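Side-chain contacts in glycosyl hydrolase, BNR repeat (Ralstonia eutropha, PDB 3B7F), which is a seven-bladed beta-propeller protein with BNR repeats that may act as a hydrolase, possibly on glycosides: residues M24-T29 with A33-S38; R43-R48 with G355-T360; E364-A369 with W375-S380. All blocks are in the same frame, centred on the assembly; numbering follows the deposited sequence.

Contact 1: M24-T29 with A33-S38; sequences MLLVAT and AWFLAS
Leu25 pairs with Leu36 and Val27 with Trp34 through two backbone bonds each, on antiparallel strands whose axes come within 4.6 Å at 168°. The bond from Leu25 N to Leu36 O, 2.8 Å, is the shortest of the four by a narrow margin. The non-hydrogen-bonded pairs Met24-Ala37 and Leu26-Phe35 put their side chains on one face; the hydrogen-bonded pairs put theirs on the other.

On the first face, Leu26 sends its CD2 methyl to the edge of the Phe35 ring, in the ring plane, 3.7 Å from CD1. Arg48 of the next strand makes a cation-pi contact with the same ring. Met24, modelled as selenomethionine, runs extended as far as SE and then turns (chi3 -71°), which leaves CE 4.2 Å from Ala37 CB. Ile60, Met70 and Met72 of the following blade pack on this surface.

On the second face, Leu25 CB and Leu36 CB lie side by side, 4.1 Å apart. Val27 fits close against the opposite backbone, its CB 3.4 Å from Trp34 O. At the hairpin end Thr29 borders the indole: OG1 sits near the ring plane, 3.5 Å from Trp34 CZ3, while CG2 touches CE3. The hydroxyl stands between the backbone N and carbonyl carbon of its own residue (chi1 85°); it bonds with Gly32 O and Lys31 N at the turn, and the same oxygen makes the approach to the tryptophan.

Strand 385-391 from the C-terminus pairs with the other edge of 24-29, and 45-51 with the other edge of 33-38. A blade built from both chain ends in this way is the "Velcro" closure characteristic of beta-propellers.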
loop_
_atom_site.group_PDB
_atom_site.type_symbol
_atom_site.label_atom_id
_atom_site.label_comp_id
_atom_site.label_asym_id
_atom_site.label_seq_id
_atom_site.Cartn_x
_atom_site.Cartn_y
_atom_site.Cartn_z
HETATM N N MSE A 24 -6.130 -15.472 -4.677
HETATM C CA MSE A 24 -5.745 -15.600 -3.309
HETATM C C MSE A 24 -5.626 -14.206 -2.750
HETATM O O MSE A 24 -5.190 -13.315 -3.450
HETATM C CB MSE A 24 -4.418 -16.333 -3.202
HETATM C CG MSE A 24 -3.938 -16.517 -1.751
HETATM SE SE MSE A 24 -2.541 -17.866 -1.565
HETATM C CE MSE A 24 -3.712 -19.415 -1.899
ATOM N N LEU A 25 -6.040 -14.022 -1.497
ATOM C CA LEU A 25 -5.894 -12.746 -0.787
ATOM C C LEU A 25 -5.048 -13.070 0.426
ATOM O O LEU A 25 -5.308 -14.040 1.079
ATOM C CB LEU A 25 -7.234 -12.142 -0.363
ATOM C CG LEU A 25 -8.276 -11.867 -1.450
ATOM C CD1 LEU A 25 -9.540 -11.383 -0.768
ATOM C CD2 LEU A 25 -7.778 -10.856 -2.524
ATOM N N LEU A 26 -4.028 -12.261 0.672
ATOM C CA LEU A 26 -3.057 -12.420 1.748
ATOM C C LEU A 26 -3.413 -11.336 2.734
ATOM O O LEU A 26 -3.225 -10.159 2.413
ATOM C CB LEU A 26 -1.641 -12.208 1.203
ATOM C CG LEU A 26 -1.279 -12.842 -0.146
ATOM C CD1 LEU A 26 0.217 -12.493 -0.496
ATOM C CD2 LEU A 26 -1.533 -14.336 -0.139
ATOM N N VAL A 27 -3.905 -11.733 3.923
ATOM C CA VAL A 27 -4.480 -10.834 4.881
ATOM C C VAL A 27 -3.624 -10.710 6.135
ATOM O O VAL A 27 -3.489 -11.679 6.891
ATOM C CB VAL A 27 -5.905 -11.318 5.307
ATOM C CG1 VAL A 27 -6.553 -10.298 6.239
ATOM C CG2 VAL A 27 -6.787 -11.605 4.086
ATOM N N ALA A 28 -3.087 -9.511 6.357
ATOM C CA ALA A 28 -2.234 -9.202 7.492
ATOM C C ALA A 28 -3.072 -8.543 8.560
ATOM O O ALA A 28 -3.776 -7.570 8.271
ATOM C CB ALA A 28 -1.089 -8.262 7.062
ATOM N N THR A 29 -3.027 -9.081 9.783
ATOM C CA THR A 29 -3.770 -8.509 10.897
ATOM C C THR A 29 -2.869 -8.356 12.099
ATOM O O THR A 29 -1.765 -8.920 12.174
ATOM C CB THR A 29 -5.010 -9.360 11.328
ATOM O OG1 THR A 29 -4.608 -10.382 12.240
ATOM C CG2 THR A 29 -5.748 -9.952 10.130
ATOM N N ALA A 33 -1.727 -13.826 10.299
ATOM C CA ALA A 33 -1.943 -13.865 8.866
ATOM C C ALA A 33 -3.060 -14.865 8.552
ATOM O O ALA A 33 -3.125 -15.963 9.118
ATOM C CB ALA A 33 -0.665 -14.265 8.121
ATOM N N TRP A 34 -3.961 -14.455 7.672
ATOM C CA TRP A 34 -5.007 -15.323 7.164
ATOM C C TRP A 34 -4.894 -15.233 5.647
ATOM O O TRP A 34 -4.302 -14.297 5.120
ATOM C CB TRP A 34 -6.384 -14.925 7.663
ATOM C CG TRP A 34 -6.812 -15.473 8.979
ATOM C CD1 TRP A 34 -7.625 -16.552 9.178
ATOM C CD2 TRP A 34 -6.517 -14.951 10.279
ATOM N NE1 TRP A 34 -7.851 -16.725 10.510
ATOM C CE2 TRP A 34 -7.182 -15.761 11.211
ATOM C CE3 TRP A 34 -5.710 -13.904 10.750
ATOM C CZ2 TRP A 34 -7.078 -15.563 12.589
ATOM C CZ3 TRP A 34 -5.628 -13.691 12.122
ATOM C CH2 TRP A 34 -6.321 -14.509 13.020
ATOM N N PHE A 35 -5.429 -16.251 4.983
ATOM C CA PHE A 35 -5.340 -16.414 3.549
ATOM C C PHE A 35 -6.673 -16.828 3.027
ATOM O O PHE A 35 -7.302 -17.726 3.601
ATOM C CB PHE A 35 -4.308 -17.472 3.218
ATOM C CG PHE A 35 -2.943 -17.114 3.680
ATOM C CD1 PHE A 35 -2.109 -16.364 2.877
ATOM C CD2 PHE A 35 -2.507 -17.475 4.949
ATOM C CE1 PHE A 35 -0.843 -15.989 3.319
ATOM C CE2 PHE A 35 -1.244 -17.115 5.385
ATOM C CZ PHE A 35 -0.411 -16.377 4.563
ATOM N N LEU A 36 -7.125 -16.156 1.967
ATOM C CA LEU A 36 -8.423 -16.463 1.349
ATOM C C LEU A 36 -8.178 -16.977 -0.049
ATOM O O LEU A 36 -7.393 -16.395 -0.762
ATOM C CB LEU A 36 -9.360 -15.252 1.347
ATOM C CG LEU A 36 -10.138 -14.986 2.624
ATOM C CD1 LEU A 36 -10.532 -13.519 2.740
ATOM C CD2 LEU A 36 -11.377 -15.941 2.717
ATOM N N ALA A 37 -8.819 -18.082 -0.428
ATOM C CA ALA A 37 -8.633 -18.651 -1.775
ATOM C C ALA A 37 -9.990 -18.844 -2.458
ATOM O O ALA A 37 -10.909 -19.396 -1.858
ATOM C CB ALA A 37 -7.846 -19.973 -1.699
ATOM N N SER A 38 -10.112 -18.397 -3.702
ATOM C CA SER A 38 -11.362 -18.544 -4.446
ATOM C C SER A 38 -11.364 -19.725 -5.396
ATOM O O SER A 38 -10.325 -20.326 -5.674
ATOM C CB SER A 38 -11.660 -17.305 -5.277
ATOM O OG SER A 38 -10.925 -17.268 -6.498
#

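Contact 2: R43-R48 with G355-T360; sequences RTWELR and GVYFGT. With EDO (1,2-ethanediol), chain I; EDO (1,2-ethanediol), chain P.
Trp45 and Tyr357 meet between two neighbouring blades of the seven-bladed beta-propeller, Trp45 from the outermost strand of the blade that joins the chain ends, Tyr357 from the second strand of the preceding blade. Their CA atoms are 12.7 Å apart, and the rings alone bridge the gap.

The packing is aromatic. The six-membered ring of Trp45 and the tyrosine ring meet obliquely, planes at 76° and centroids 5.7 Å apart. Trp45 CG stands anti to its carbonyl carbon (chi1 -65°), which carries the indole toward Tyr357. Closest are Trp45 CZ2 and Tyr357 CE1, at 3.6 Å. Leu25 touches both side chains at the border of the apolar seam between blades.

The phenol oxygen lies at the edge of the Trp45 ring, in its plane, and hydrogen-bonds to Asp349 OD2; the other carboxylate oxygen of Asp349 takes Gly355 N, tying the hydroxyl to the chain just before its strand. Two 1,2-ethanediol molecules, probably from the crystallisation liquor, sit along the outer strand and the loop leading into it. One reaches Glu46 OE2 with its O2 at 3.1 Å; in the other, O2 bonds to Thr44 OG1 at 2.9 Å and weakly to Thr44 O.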
loop_
_atom_site.group_PDB
_atom_site.type_symbol
_atom_site.label_atom_id
_atom_site.label_comp_id
_atom_site.label_asym_id
_atom_site.label_seq_id
_atom_site.Cartn_x
_atom_site.Cartn_y
_atom_site.Cartn_z
ATOM N N ARG A 43 -16.540 -16.896 -6.826
ATOM C CA ARG A 43 -17.835 -16.793 -6.128
ATOM C C ARG A 43 -17.814 -17.397 -4.711
ATOM O O ARG A 43 -18.395 -16.800 -3.817
ATOM C CB ARG A 43 -19.012 -17.284 -6.979
ATOM C CG ARG A 43 -19.542 -18.678 -6.789
ATOM C CD ARG A 43 -21.030 -18.655 -7.142
ATOM N NE ARG A 43 -21.825 -17.953 -6.118
ATOM C CZ ARG A 43 -22.529 -18.517 -5.126
ATOM N NH1 ARG A 43 -22.616 -19.848 -4.963
ATOM N NH2 ARG A 43 -23.194 -17.733 -4.278
ATOM N N THR A 44 -17.156 -18.536 -4.515
ATOM C CA THR A 44 -17.001 -19.123 -3.180
ATOM C C THR A 44 -15.527 -18.983 -2.762
ATOM O O THR A 44 -14.634 -19.083 -3.608
ATOM C CB THR A 44 -17.465 -20.599 -3.122
ATOM O OG1 THR A 44 -16.641 -21.379 -3.988
ATOM C CG2 THR A 44 -18.931 -20.720 -3.540
ATOM N N TRP A 45 -15.299 -18.740 -1.464
ATOM C CA TRP A 45 -13.973 -18.548 -0.881
ATOM C C TRP A 45 -13.710 -19.450 0.333
ATOM O O TRP A 45 -14.602 -19.738 1.104
ATOM C CB TRP A 45 -13.775 -17.088 -0.464
ATOM C CG TRP A 45 -13.777 -16.124 -1.623
ATOM C CD1 TRP A 45 -14.861 -15.653 -2.270
ATOM C CD2 TRP A 45 -12.639 -15.505 -2.246
ATOM N NE1 TRP A 45 -14.488 -14.789 -3.255
ATOM C CE2 TRP A 45 -13.130 -14.679 -3.272
ATOM C CE3 TRP A 45 -11.262 -15.573 -2.041
ATOM C CZ2 TRP A 45 -12.297 -13.932 -4.099
ATOM C CZ3 TRP A 45 -10.427 -14.828 -2.871
ATOM C CH2 TRP A 45 -10.946 -14.010 -3.879
ATOM N N GLU A 46 -12.453 -19.842 0.495
ATOM C CA GLU A 46 -12.003 -20.716 1.554
ATOM C C GLU A 46 -11.005 -19.951 2.396
ATOM O O GLU A 46 -10.078 -19.389 1.865
ATOM C CB GLU A 46 -11.351 -21.935 0.906
ATOM C CG GLU A 46 -10.825 -23.019 1.818
ATOM C CD GLU A 46 -10.307 -24.235 1.018
ATOM O OE1 GLU A 46 -11.107 -24.848 0.255
ATOM O OE2 GLU A 46 -9.105 -24.575 1.167
ATOM N N LEU A 47 -11.217 -19.930 3.712
ATOM C CA LEU A 47 -10.339 -19.259 4.653
ATOM C C LEU A 47 -9.338 -20.235 5.290
ATOM O O LEU A 47 -9.745 -21.242 5.848
ATOM C CB LEU A 47 -11.177 -18.616 5.766
ATOM C CG LEU A 47 -10.486 -17.681 6.766
ATOM C CD1 LEU A 47 -9.923 -16.437 6.023
ATOM C CD2 LEU A 47 -11.441 -17.292 7.844
ATOM N N ARG A 48 -8.046 -19.923 5.194
ATOM C CA ARG A 48 -6.986 -20.653 5.879
ATOM C C ARG A 48 -6.299 -19.702 6.859
ATOM O O ARG A 48 -6.126 -18.519 6.573
ATOM C CB ARG A 48 -5.964 -21.243 4.883
ATOM C CG ARG A 48 -4.513 -21.496 5.471
ATOM C CD ARG A 48 -3.572 -22.310 4.544
ATOM N NE ARG A 48 -2.189 -21.774 4.549
ATOM C CZ ARG A 48 -1.619 -20.985 3.601
ATOM N NH1 ARG A 48 -2.263 -20.567 2.481
ATOM N NH2 ARG A 48 -0.342 -20.606 3.769
ATOM N N GLY A 355 -11.546 -7.682 -10.161
ATOM C CA GLY A 355 -12.119 -7.819 -8.860
ATOM C C GLY A 355 -11.379 -6.895 -7.921
ATOM O O GLY A 355 -10.193 -6.605 -8.137
ATOM N N VAL A 356 -12.103 -6.391 -6.920
ATOM C CA VAL A 356 -11.599 -5.419 -5.947
ATOM C C VAL A 356 -11.960 -5.924 -4.534
ATOM O O VAL A 356 -13.007 -6.542 -4.299
ATOM C CB VAL A 356 -12.167 -4.006 -6.217
ATOM C CG1 VAL A 356 -11.482 -2.963 -5.315
ATOM C CG2 VAL A 356 -12.009 -3.621 -7.686
ATOM N N TYR A 357 -11.073 -5.684 -3.594
ATOM C CA TYR A 357 -11.227 -6.254 -2.263
ATOM C C TYR A 357 -10.797 -5.277 -1.231
ATOM O O TYR A 357 -9.898 -4.496 -1.472
ATOM C CB TYR A 357 -10.295 -7.483 -2.143
ATOM C CG TYR A 357 -10.430 -8.472 -3.283
ATOM C CD1 TYR A 357 -11.365 -9.506 -3.225
ATOM C CD2 TYR A 357 -9.664 -8.344 -4.455
ATOM C CE1 TYR A 357 -11.533 -10.398 -4.302
ATOM C CE2 TYR A 357 -9.839 -9.219 -5.512
ATOM C CZ TYR A 357 -10.762 -10.263 -5.422
ATOM O OH TYR A 357 -10.938 -11.160 -6.472
ATOM N N PHE A 358 -11.417 -5.312 -0.060
ATOM C CA PHE A 358 -10.908 -4.504 1.048
ATOM C C PHE A 358 -11.119 -5.161 2.407
ATOM O O PHE A 358 -12.036 -5.961 2.577
ATOM C CB PHE A 358 -11.417 -3.048 1.013
ATOM C CG PHE A 358 -12.910 -2.868 1.288
ATOM C CD1 PHE A 358 -13.393 -2.757 2.584
ATOM C CD2 PHE A 358 -13.802 -2.727 0.239
ATOM C CE1 PHE A 358 -14.742 -2.558 2.840
ATOM C CE2 PHE A 358 -15.178 -2.562 0.490
ATOM C CZ PHE A 358 -15.631 -2.460 1.791
ATOM N N GLY A 359 -10.266 -4.783 3.361
ATOM C CA GLY A 359 -10.296 -5.315 4.725
ATOM C C GLY A 359 -10.447 -4.178 5.690
ATOM O O GLY A 359 -9.764 -3.174 5.574
ATOM N N THR A 360 -11.304 -4.366 6.686
ATOM C CA THR A 360 -11.600 -3.330 7.652
ATOM C C THR A 360 -10.912 -3.604 8.999
ATOM O O THR A 360 -10.505 -4.720 9.283
ATOM C CB THR A 360 -13.105 -3.190 7.872
ATOM O OG1 THR A 360 -13.572 -4.314 8.594
ATOM C CG2 THR A 360 -13.885 -3.062 6.535
HETATM C C1 EDO I . -6.145 -21.374 1.295
HETATM O O1 EDO I . -7.233 -21.857 2.094
HETATM C C2 EDO I . -5.676 -22.447 0.308
HETATM O O2 EDO I . -6.786 -23.127 -0.310
HETATM C C1 EDO P . -12.048 -23.274 -3.421
HETATM O O1 EDO P . -11.490 -22.203 -2.652
HETATM C C2 EDO P . -13.539 -23.417 -3.121
HETATM O O2 EDO P . -14.130 -22.139 -2.833
#

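Contact 3: E364-A369 with W375-S380; sequences EIWASA and WQCIAS
Ile365 O is gripped from strand 376-379 by two amides in a row: Ile378 N at 2.9 Å, nearly in line with the C=O bond, and more weakly Ala379 N at 3.4 Å. Cys377 adds a CA-H contact to the same oxygen. Two residues facing one make this a classic beta bulge, and the register shifts by one between the Ile365-Ala379 and Trp366-Cys377 pairs.

Past the bulge, CB and SG of Cys377 lie over one face of the Trp366 indole. CB stands 3.7 Å from the centroid of the six-membered ring, only 5° off the normal, and SG is 4.6 Å from the same centroid, a sulfur-aromatic contact. The indole is also held at its rim: Trp366 NE1 gives a 3.1 Å bond to Glu364 OE1, which lies in the ring plane, although the nitrogen approaches from well above the plane of the carboxylate. That bond should restrict how the indole turns about its bond to CB.

These are the third and fourth strands of a propeller blade, and the end of the third strand and the turn after it carry Ser-x-Asp-x-Gly-x-x-Trp, from Ser368 to Trp375: the Asp-box of the BNR repeat. Within it Ser368 CB sits over the face of the Trp375 six-membered ring, 3.8 Å from its centroid. With OG anti to the backbone N (chi1 176°), the hydroxyl is left to accept from Gly372 N and Asp370 N inside the turn. Phe358 of the adjoining strand stacks on Trp366 and meets Trp375 edge-to-face.

On the face of Ile365 and Ala367 the packing is aliphatic. Ile378 holds CG1 between its own N and carbonyl carbon (chi1 61°), and CD1 comes 3.7 Å from Ala367 CB, while CG1 rests against Ile365 CG2.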
loop_
_atom_site.group_PDB
_atom_site.type_symbol
_atom_site.label_atom_id
_atom_site.label_comp_id
_atom_site.label_asym_id
_atom_site.label_seq_id
_atom_site.Cartn_x
_atom_site.Cartn_y
_atom_site.Cartn_z
ATOM N N GLU A 364 -13.533 -7.490 8.676
ATOM C CA GLU A 364 -14.303 -7.973 7.533
ATOM C C GLU A 364 -13.472 -7.851 6.265
ATOM O O GLU A 364 -12.710 -6.910 6.120
ATOM C CB GLU A 364 -15.576 -7.156 7.366
ATOM C CG GLU A 364 -16.655 -7.421 8.430
ATOM C CD GLU A 364 -17.884 -6.540 8.265
ATOM O OE1 GLU A 364 -17.759 -5.375 7.872
ATOM O OE2 GLU A 364 -18.984 -6.979 8.579
ATOM N N ILE A 365 -13.609 -8.828 5.371
ATOM C CA ILE A 365 -13.021 -8.791 4.050
ATOM C C ILE A 365 -14.204 -8.740 3.117
ATOM O O ILE A 365 -15.045 -9.658 3.159
ATOM C CB ILE A 365 -12.173 -10.001 3.667
ATOM C CG1 ILE A 365 -10.938 -10.102 4.558
ATOM C CG2 ILE A 365 -11.723 -9.819 2.213
ATOM C CD1 ILE A 365 -9.803 -9.132 4.166
ATOM N N TRP A 366 -14.298 -7.641 2.343
ATOM C CA TRP A 366 -15.355 -7.433 1.340
ATOM C C TRP A 366 -14.768 -7.645 -0.035
ATOM O O TRP A 366 -13.665 -7.188 -0.294
ATOM C CB TRP A 366 -15.962 -6.055 1.455
ATOM C CG TRP A 366 -16.747 -5.904 2.737
ATOM C CD1 TRP A 366 -16.258 -5.556 3.943
ATOM C CD2 TRP A 366 -18.151 -6.084 2.908
ATOM N NE1 TRP A 366 -17.255 -5.489 4.862
ATOM C CE2 TRP A 366 -18.442 -5.811 4.259
ATOM C CE3 TRP A 366 -19.196 -6.455 2.054
ATOM C CZ2 TRP A 366 -19.754 -5.923 4.790
ATOM C CZ3 TRP A 366 -20.482 -6.541 2.564
ATOM C CH2 TRP A 366 -20.757 -6.271 3.924
ATOM N N ALA A 367 -15.489 -8.358 -0.897
ATOM C CA ALA A 367 -14.983 -8.720 -2.244
ATOM C C ALA A 367 -15.967 -8.340 -3.337
ATOM O O ALA A 367 -17.157 -8.407 -3.135
ATOM C CB ALA A 367 -14.687 -10.208 -2.329
ATOM N N SER A 368 -15.432 -7.876 -4.459
ATOM C CA SER A 368 -16.187 -7.597 -5.658
ATOM C C SER A 368 -15.520 -8.338 -6.797
ATOM O O SER A 368 -14.300 -8.316 -6.885
ATOM C CB SER A 368 -16.159 -6.125 -5.985
ATOM O OG SER A 368 -16.818 -5.909 -7.202
ATOM N N ALA A 369 -16.306 -9.013 -7.630
ATOM C CA ALA A 369 -15.799 -9.652 -8.845
ATOM C C ALA A 369 -16.248 -8.882 -10.092
ATOM O O ALA A 369 -16.109 -9.408 -11.199
ATOM C CB ALA A 369 -16.275 -11.119 -8.928
ATOM N N TRP A 375 -20.592 -5.918 -3.802
ATOM C CA TRP A 375 -19.720 -6.343 -2.724
ATOM C C TRP A 375 -20.384 -7.488 -1.977
ATOM O O TRP A 375 -21.594 -7.528 -1.862
ATOM C CB TRP A 375 -19.424 -5.163 -1.762
ATOM C CG TRP A 375 -18.690 -4.071 -2.445
ATOM C CD1 TRP A 375 -19.218 -2.952 -3.016
ATOM C CD2 TRP A 375 -17.273 -4.009 -2.664
ATOM N NE1 TRP A 375 -18.210 -2.183 -3.560
ATOM C CE2 TRP A 375 -17.007 -2.812 -3.356
ATOM C CE3 TRP A 375 -16.210 -4.853 -2.343
ATOM C CZ2 TRP A 375 -15.720 -2.451 -3.760
ATOM C CZ3 TRP A 375 -14.928 -4.486 -2.732
ATOM C CH2 TRP A 375 -14.700 -3.302 -3.443
ATOM N N GLN A 376 -19.562 -8.392 -1.472
ATOM C CA GLN A 376 -19.972 -9.536 -0.680
ATOM C C GLN A 376 -18.946 -9.679 0.433
ATOM O O GLN A 376 -17.742 -9.657 0.182
ATOM C CB GLN A 376 -19.980 -10.788 -1.552
ATOM C CG GLN A 376 -20.360 -12.117 -0.885
ATOM C CD GLN A 376 -21.857 -12.289 -0.581
ATOM O OE1 GLN A 376 -22.726 -11.980 -1.420
ATOM N NE2 GLN A 376 -22.158 -12.842 0.614
ATOM N N CYS A 377 -19.406 -9.804 1.668
ATOM C CA CYS A 377 -18.508 -10.090 2.764
ATOM C C CYS A 377 -18.105 -11.581 2.694
ATOM O O CYS A 377 -18.924 -12.456 2.894
ATOM C CB CYS A 377 -19.154 -9.763 4.112
ATOM S SG CYS A 377 -17.964 -9.968 5.464
ATOM N N ILE A 378 -16.841 -11.844 2.415
ATOM C CA ILE A 378 -16.292 -13.211 2.299
ATOM C C ILE A 378 -15.529 -13.683 3.557
ATOM O O ILE A 378 -15.105 -14.816 3.621
ATOM C CB ILE A 378 -15.433 -13.367 1.024
ATOM C CG1 ILE A 378 -14.215 -12.417 1.015
ATOM C CG2 ILE A 378 -16.326 -13.143 -0.246
ATOM C CD1 ILE A 378 -13.220 -12.721 -0.054
ATOM N N ALA A 379 -15.323 -12.795 4.524
ATOM C CA ALA A 379 -14.715 -13.125 5.837
ATOM C C ALA A 379 -15.115 -12.048 6.838
ATOM O O ALA A 379 -15.151 -10.884 6.483
ATOM C CB ALA A 379 -13.210 -13.210 5.767
ATOM N N SER A 380 -15.434 -12.454 8.066
ATOM C CA SER A 380 -15.757 -11.551 9.160
ATOM C C SER A 380 -15.118 -12.084 10.464
ATOM O O SER A 380 -14.597 -13.204 10.533
ATOM C CB SER A 380 -17.275 -11.388 9.333
ATOM O OG SER A 380 -17.847 -12.587 9.795
#

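Overall arrangement
Contacts 1 and 3 are hairpins in neighbouring blades, and contact 2 bridges those blades. The centres of contacts 2 and 3 are about 5 Å apart: strand 356-359 pairs with 365-368, and Tyr357 CD1 packs 3.5 Å from Ala367 CB. Contact 2 adjoins contact 1, about 8 Å away between centres, through the backbone of strand 45-51, where Arg48 N meets Phe35 O at 2.8 Å. Between contacts 1 and 3, whose centres are about 12 Å apart, Leu25 and Leu36 pack on Ile365 and Ile378, and Val27 on Ile365, with Leu36 CD1 3.9 Å from Ile365 CG1. The ethanediols lie along the outer strand and the loop before it; nothing here marks an active site.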